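PDB 3ZGY: R-imine reductase from Streptomyces kanamyceticus, which catalyses the NADPH-dependent, R-selective reduction of an imine substrate. Local coordinates for residues Val107-Gly112 / Ala148-Ser153; Asp130-Ala135 / Ser157-His162. All coordinates share one frame; numbering follows the deposited sequence.

Interaction 1 (Val107-Gly112 / Ala148-Ser153); sequences VNLTSG and AVVLLS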
loop_
_atom_site.group_PDB
_atom_site.type_symbol
_atom_site.label_atom_id
_atom_site.label_comp_id
_atom_site.label_asym_id
_atom_site.label_seq_id
_atom_site.Cartn_x
_atom_site.Cartn_y
_atom_site.Cartn_z
ATOM N N VAL D 107 -13.601 -24.854 12.934
ATOM C CA VAL D 107 -12.750 -23.707 12.527
ATOM C C VAL D 107 -12.976 -23.406 11.042
ATOM O O VAL D 107 -12.743 -24.256 10.177
ATOM C CB VAL D 107 -11.286 -24.024 12.750
ATOM C CG1 VAL D 107 -10.446 -22.881 12.262
ATOM C CG2 VAL D 107 -11.021 -24.275 14.209
ATOM N N ASN D 108 -13.485 -22.237 10.755
ATOM C CA ASN D 108 -13.940 -21.949 9.405
ATOM C C ASN D 108 -13.062 -20.918 8.763
ATOM O O ASN D 108 -13.158 -19.728 9.043
ATOM C CB ASN D 108 -15.357 -21.464 9.433
ATOM C CG ASN D 108 -15.922 -21.211 8.055
ATOM O OD1 ASN D 108 -15.344 -21.565 7.019
ATOM N ND2 ASN D 108 -17.074 -20.570 8.034
ATOM N N LEU D 109 -12.148 -21.397 7.934
ATOM C CA LEU D 109 -11.126 -20.540 7.353
ATOM C C LEU D 109 -11.524 -20.023 5.958
ATOM O O LEU D 109 -10.711 -19.379 5.286
ATOM C CB LEU D 109 -9.806 -21.304 7.299
ATOM C CG LEU D 109 -9.252 -21.771 8.641
ATOM C CD1 LEU D 109 -7.964 -22.497 8.421
ATOM C CD2 LEU D 109 -9.041 -20.612 9.585
ATOM N N THR D 110 -12.767 -20.297 5.545
ATOM C CA THR D 110 -13.370 -19.673 4.387
ATOM C C THR D 110 -13.413 -18.176 4.523
ATOM O O THR D 110 -13.674 -17.634 5.593
ATOM C CB THR D 110 -14.807 -20.167 4.201
ATOM O OG1 THR D 110 -14.806 -21.590 4.238
ATOM C CG2 THR D 110 -15.370 -19.742 2.900
ATOM N N SER D 111 -13.135 -17.492 3.417
ATOM C CA SER D 111 -13.232 -16.017 3.349
ATOM C C SER D 111 -14.664 -15.543 3.201
ATOM O O SER D 111 -15.409 -16.076 2.415
ATOM C CB SER D 111 -12.457 -15.484 2.150
ATOM O OG SER D 111 -11.096 -15.558 2.417
ATOM N N GLY D 112 -15.036 -14.525 3.951
ATOM C CA GLY D 112 -16.366 -13.926 3.851
ATOM C C GLY D 112 -16.489 -12.634 4.635
ATOM O O GLY D 112 -15.530 -12.114 5.119
ATOM N N ALA D 148 3.215 -18.322 6.093
ATOM C CA ALA D 148 1.778 -18.396 6.318
ATOM C C ALA D 148 1.336 -17.326 7.303
ATOM O O ALA D 148 2.013 -17.057 8.309
ATOM C CB ALA D 148 1.380 -19.745 6.869
ATOM N N VAL D 149 0.196 -16.734 6.985
ATOM C CA VAL D 149 -0.548 -15.909 7.902
ATOM C C VAL D 149 -1.971 -16.434 7.950
ATOM O O VAL D 149 -2.638 -16.537 6.922
ATOM C CB VAL D 149 -0.591 -14.444 7.449
ATOM C CG1 VAL D 149 -1.357 -13.618 8.465
ATOM C CG2 VAL D 149 0.805 -13.902 7.287
ATOM N N VAL D 150 -2.420 -16.786 9.145
ATOM C CA VAL D 150 -3.753 -17.352 9.323
ATOM C C VAL D 150 -4.317 -16.710 10.515
ATOM O O VAL D 150 -3.752 -16.825 11.589
ATOM C CB VAL D 150 -3.681 -18.843 9.559
ATOM C CG1 VAL D 150 -5.075 -19.361 9.733
ATOM C CG2 VAL D 150 -3.009 -19.517 8.386
ATOM N N LEU D 151 -5.384 -15.956 10.322
ATOM C CA LEU D 151 -6.013 -15.194 11.418
ATOM C C LEU D 151 -7.183 -15.964 11.986
ATOM O O LEU D 151 -7.870 -16.688 11.258
ATOM C CB LEU D 151 -6.478 -13.866 10.911
ATOM C CG LEU D 151 -5.398 -13.071 10.165
ATOM C CD1 LEU D 151 -6.008 -11.806 9.603
ATOM C CD2 LEU D 151 -4.224 -12.727 11.053
ATOM N N LEU D 152 -7.357 -15.887 13.290
ATOM C CA LEU D 152 -8.413 -16.652 13.948
ATOM C C LEU D 152 -9.093 -15.747 14.952
ATOM O O LEU D 152 -8.428 -14.964 15.604
ATOM C CB LEU D 152 -7.803 -17.844 14.671
ATOM C CG LEU D 152 -7.132 -18.904 13.813
ATOM C CD1 LEU D 152 -6.455 -19.917 14.683
ATOM C CD2 LEU D 152 -8.109 -19.637 12.935
ATOM N N SER D 153 -10.401 -15.862 15.094
ATOM C CA SER D 153 -11.102 -15.053 16.062
ATOM C C SER D 153 -12.273 -15.840 16.573
ATOM O O SER D 153 -12.787 -16.754 15.891
ATOM C CB SER D 153 -11.550 -13.730 15.439
ATOM O OG SER D 153 -12.310 -13.976 14.246
#
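Leu109 and Leu152 meet methyl to methyl inside the Rossmann-type NADP-binding domain, reaching across strand 130-136, which runs between strands 105-108 and 150-153 in the sheet. Because one strand intervenes, the backbones stay well apart, with Leu109 CA 8.1 Å from Leu152 CA, and the contact is made by aliphatic branches over one face of the sheet. Its tight part is a cluster of three residues round a single methyl: CD2 of Leu109 lies 3.6 Å from CD2 of Leu152 and 4.2 Å from CG1 of Val150, the two leucines slanting across each other while the valine stands at about a right angle to Leu109. In Val150, CG1 is turned anti to the backbone N (chi1 -180°), which brings that branch rather than CG2 to the leucine. Val107 CG1 comes crosswise to the same Leu152 methyl, CD2, at 4.1 Å.

The looser side begins beyond Leu109, where the chain turns away. Ser111 and Gly112, partly exposed, have left the apolar cluster, and Ser111 is a residue seen to bind NADP(+), although no cofactor is bound here. Across the sheet from these methyls, Leu151 packs on Phe221 of the second subunit. The turn out of strand 105-108 is an Asx turn: Asn108 OD1 accepts from Thr110 N at 3.2 Å, the donor lying above the carbonyl plane, and from Thr110 OG1 at 2.8 Å within that plane.

Interaction 2 (Asp130-Ala135 / Ser157-His162); sequences DYLDGA and SAFDPH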
loop_
_atom_site.group_PDB
_atom_site.type_symbol
_atom_site.label_atom_id
_atom_site.label_comp_id
_atom_site.label_asym_id
_atom_site.label_seq_id
_atom_site.Cartn_x
_atom_site.Cartn_y
_atom_site.Cartn_z
ATOM N N ASP D 130 -18.165 -25.306 19.577
ATOM C CA ASP D 130 -17.300 -24.178 19.628
ATOM C C ASP D 130 -16.943 -23.779 18.180
ATOM O O ASP D 130 -16.855 -24.624 17.292
ATOM C CB ASP D 130 -16.070 -24.589 20.369
ATOM C CG ASP D 130 -16.308 -24.697 21.827
ATOM O OD1 ASP D 130 -16.394 -23.617 22.509
ATOM O OD2 ASP D 130 -16.347 -25.848 22.310
ATOM N N TYR D 131 -16.696 -22.509 17.960
ATOM C CA TYR D 131 -16.538 -21.997 16.621
ATOM C C TYR D 131 -15.464 -20.942 16.607
ATOM O O TYR D 131 -15.531 -19.970 17.355
ATOM C CB TYR D 131 -17.853 -21.376 16.112
ATOM C CG TYR D 131 -17.779 -20.847 14.711
ATOM C CD1 TYR D 131 -17.743 -21.736 13.616
ATOM C CD2 TYR D 131 -17.764 -19.487 14.445
ATOM C CE1 TYR D 131 -17.719 -21.280 12.325
ATOM C CE2 TYR D 131 -17.719 -19.035 13.145
ATOM C CZ TYR D 131 -17.658 -19.932 12.092
ATOM O OH TYR D 131 -17.572 -19.488 10.779
ATOM N N LEU D 132 -14.478 -21.144 15.746
ATOM C CA LEU D 132 -13.556 -20.079 15.357
ATOM C C LEU D 132 -13.728 -19.717 13.912
ATOM O O LEU D 132 -13.902 -20.580 13.036
ATOM C CB LEU D 132 -12.125 -20.516 15.486
ATOM C CG LEU D 132 -11.627 -20.768 16.874
ATOM C CD1 LEU D 132 -10.213 -21.276 16.745
ATOM C CD2 LEU D 132 -11.662 -19.519 17.712
ATOM N N ASP D 133 -13.696 -18.425 13.648
ATOM C CA ASP D 133 -13.795 -17.966 12.305
ATOM C C ASP D 133 -12.485 -17.414 11.960
ATOM O O ASP D 133 -11.899 -16.626 12.722
ATOM C CB ASP D 133 -14.869 -16.939 12.145
ATOM C CG ASP D 133 -15.227 -16.744 10.700
ATOM O OD1 ASP D 133 -14.459 -15.976 10.018
ATOM O OD2 ASP D 133 -16.267 -17.328 10.269
ATOM N N GLY D 134 -11.975 -17.842 10.818
ATOM C CA GLY D 134 -10.687 -17.289 10.343
ATOM C C GLY D 134 -10.580 -16.876 8.901
ATOM O O GLY D 134 -11.550 -16.943 8.115
ATOM N N ALA D 135 -9.375 -16.472 8.563
ATOM C CA ALA D 135 -9.032 -15.993 7.210
ATOM C C ALA D 135 -7.550 -16.261 6.915
ATOM O O ALA D 135 -6.694 -16.174 7.811
ATOM C CB ALA D 135 -9.280 -14.506 7.140
ATOM N N SER D 157 -11.882 -20.210 24.795
ATOM C CA SER D 157 -12.294 -21.589 25.027
ATOM C C SER D 157 -12.308 -22.455 23.787
ATOM O O SER D 157 -12.246 -23.693 23.879
ATOM C CB SER D 157 -13.677 -21.605 25.668
ATOM O OG SER D 157 -14.628 -21.119 24.766
ATOM N N ALA D 158 -12.495 -21.834 22.630
ATOM C CA ALA D 158 -12.511 -22.582 21.379
ATOM C C ALA D 158 -11.102 -22.669 20.794
ATOM O O ALA D 158 -10.776 -23.643 20.150
ATOM C CB ALA D 158 -13.444 -21.956 20.385
ATOM N N PHE D 159 -10.248 -21.698 21.095
ATOM C CA PHE D 159 -8.919 -21.693 20.496
ATOM C C PHE D 159 -7.872 -22.425 21.320
ATOM O O PHE D 159 -7.159 -23.262 20.798
ATOM C CB PHE D 159 -8.470 -20.282 20.263
ATOM C CG PHE D 159 -7.047 -20.182 19.855
ATOM C CD1 PHE D 159 -6.648 -20.631 18.650
ATOM C CD2 PHE D 159 -6.116 -19.654 20.694
ATOM C CE1 PHE D 159 -5.318 -20.573 18.267
ATOM C CE2 PHE D 159 -4.800 -19.566 20.335
ATOM C CZ PHE D 159 -4.396 -20.034 19.110
ATOM N N ASP D 160 -7.747 -22.073 22.601
ATOM C CA ASP D 160 -6.730 -22.632 23.484
ATOM C C ASP D 160 -6.621 -24.194 23.408
ATOM O O ASP D 160 -5.530 -24.716 23.216
ATOM C CB ASP D 160 -6.945 -22.143 24.920
ATOM C CG ASP D 160 -6.692 -20.640 25.076
ATOM O OD1 ASP D 160 -6.023 -20.035 24.231
ATOM O OD2 ASP D 160 -7.100 -20.033 26.090
ATOM N N PRO D 161 -7.715 -24.931 23.559
ATOM C CA PRO D 161 -7.573 -26.358 23.515
ATOM C C PRO D 161 -6.945 -26.902 22.214
ATOM O O PRO D 161 -6.518 -28.022 22.228
ATOM C CB PRO D 161 -9.009 -26.863 23.591
ATOM C CG PRO D 161 -9.750 -25.795 24.288
ATOM C CD PRO D 161 -9.112 -24.531 23.794
ATOM N N HIS D 162 -6.921 -26.120 21.119
ATOM C CA HIS D 162 -6.358 -26.551 19.855
ATOM C C HIS D 162 -5.287 -25.669 19.335
ATOM O O HIS D 162 -4.912 -25.746 18.152
ATOM C CB HIS D 162 -7.433 -26.629 18.824
ATOM C CG HIS D 162 -8.470 -27.629 19.160
ATOM N ND1 HIS D 162 -9.739 -27.273 19.571
ATOM C CD2 HIS D 162 -8.441 -28.983 19.119
ATOM C CE1 HIS D 162 -10.449 -28.367 19.780
ATOM N NE2 HIS D 162 -9.697 -29.412 19.478
#
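Ala158 sets its CB against strand 130-136, an inner strand of the sheet, between Asp130 and Leu132, whose side chains both point at the short helix 156-159. This helix follows strand 150-153 in the Rossmann-type domain and packs back on the sheet here. The methyl is 3.7 Å from Asp130 CB and 4.0 Å from Leu132 CD2, and it also nears the backbone of Tyr131, whose ring projects to the far face. Of the Leu132 methyls, CD2 lies mainly on Ala158, touching Phe159 CB as well, while CD1 comes to Phe159, 4.0 Å from its CB. Slanting past the phenylalanine, CD1 also reaches the rim of the ring near its plane, so neither ring face is used by the leucine. In Phe159 the ring is swung anti to the backbone N (chi1 171°), away from strand 130-136; there it meets Tyr175 with nearly parallel planes, and Leu166 adds to the packing from helix 163-167. Cutting Leu132 back to an alanine is likely to leave Phe159 CB and the ring rim without their strand-side neighbour and to open a gap beside the Ala158 methyl.

On the far face, Tyr131 OH donates to Asp133 OD2 at 2.6 Å, on the anti side of the carboxylate. At the partly exposed end, Asp130 OD1 stands 3.8 Å from Ser157 OG, too long for a hydrogen bond. The side-chain contacts are otherwise largely apolar, so shape rather than directed bonds probably sets how the helix sits on the strand.

Interactions 1 and 2 have centres 10 Å apart and share one sheet, in which strand 130-136 of interaction 2 lies between the two strands joined in interaction 1. Backbone bonds probably tie it to both: Asn108 O to Gly134 N and Leu151 N to Ala135 O, each 2.8 Å. Leu109 CD2 passes 3.8 Å from Gly134 CA, so the glycine floors the methyl cluster, and Leu132 CD2 packs 3.5 Å from Ser153 O. Interaction 1 is nearer the cofactor site, holding Ser111, with the Leu109 side chain about 7 Å from that of Met30; in interaction 2, the Tyr131 side chain is about 11 Å from that of Ser111.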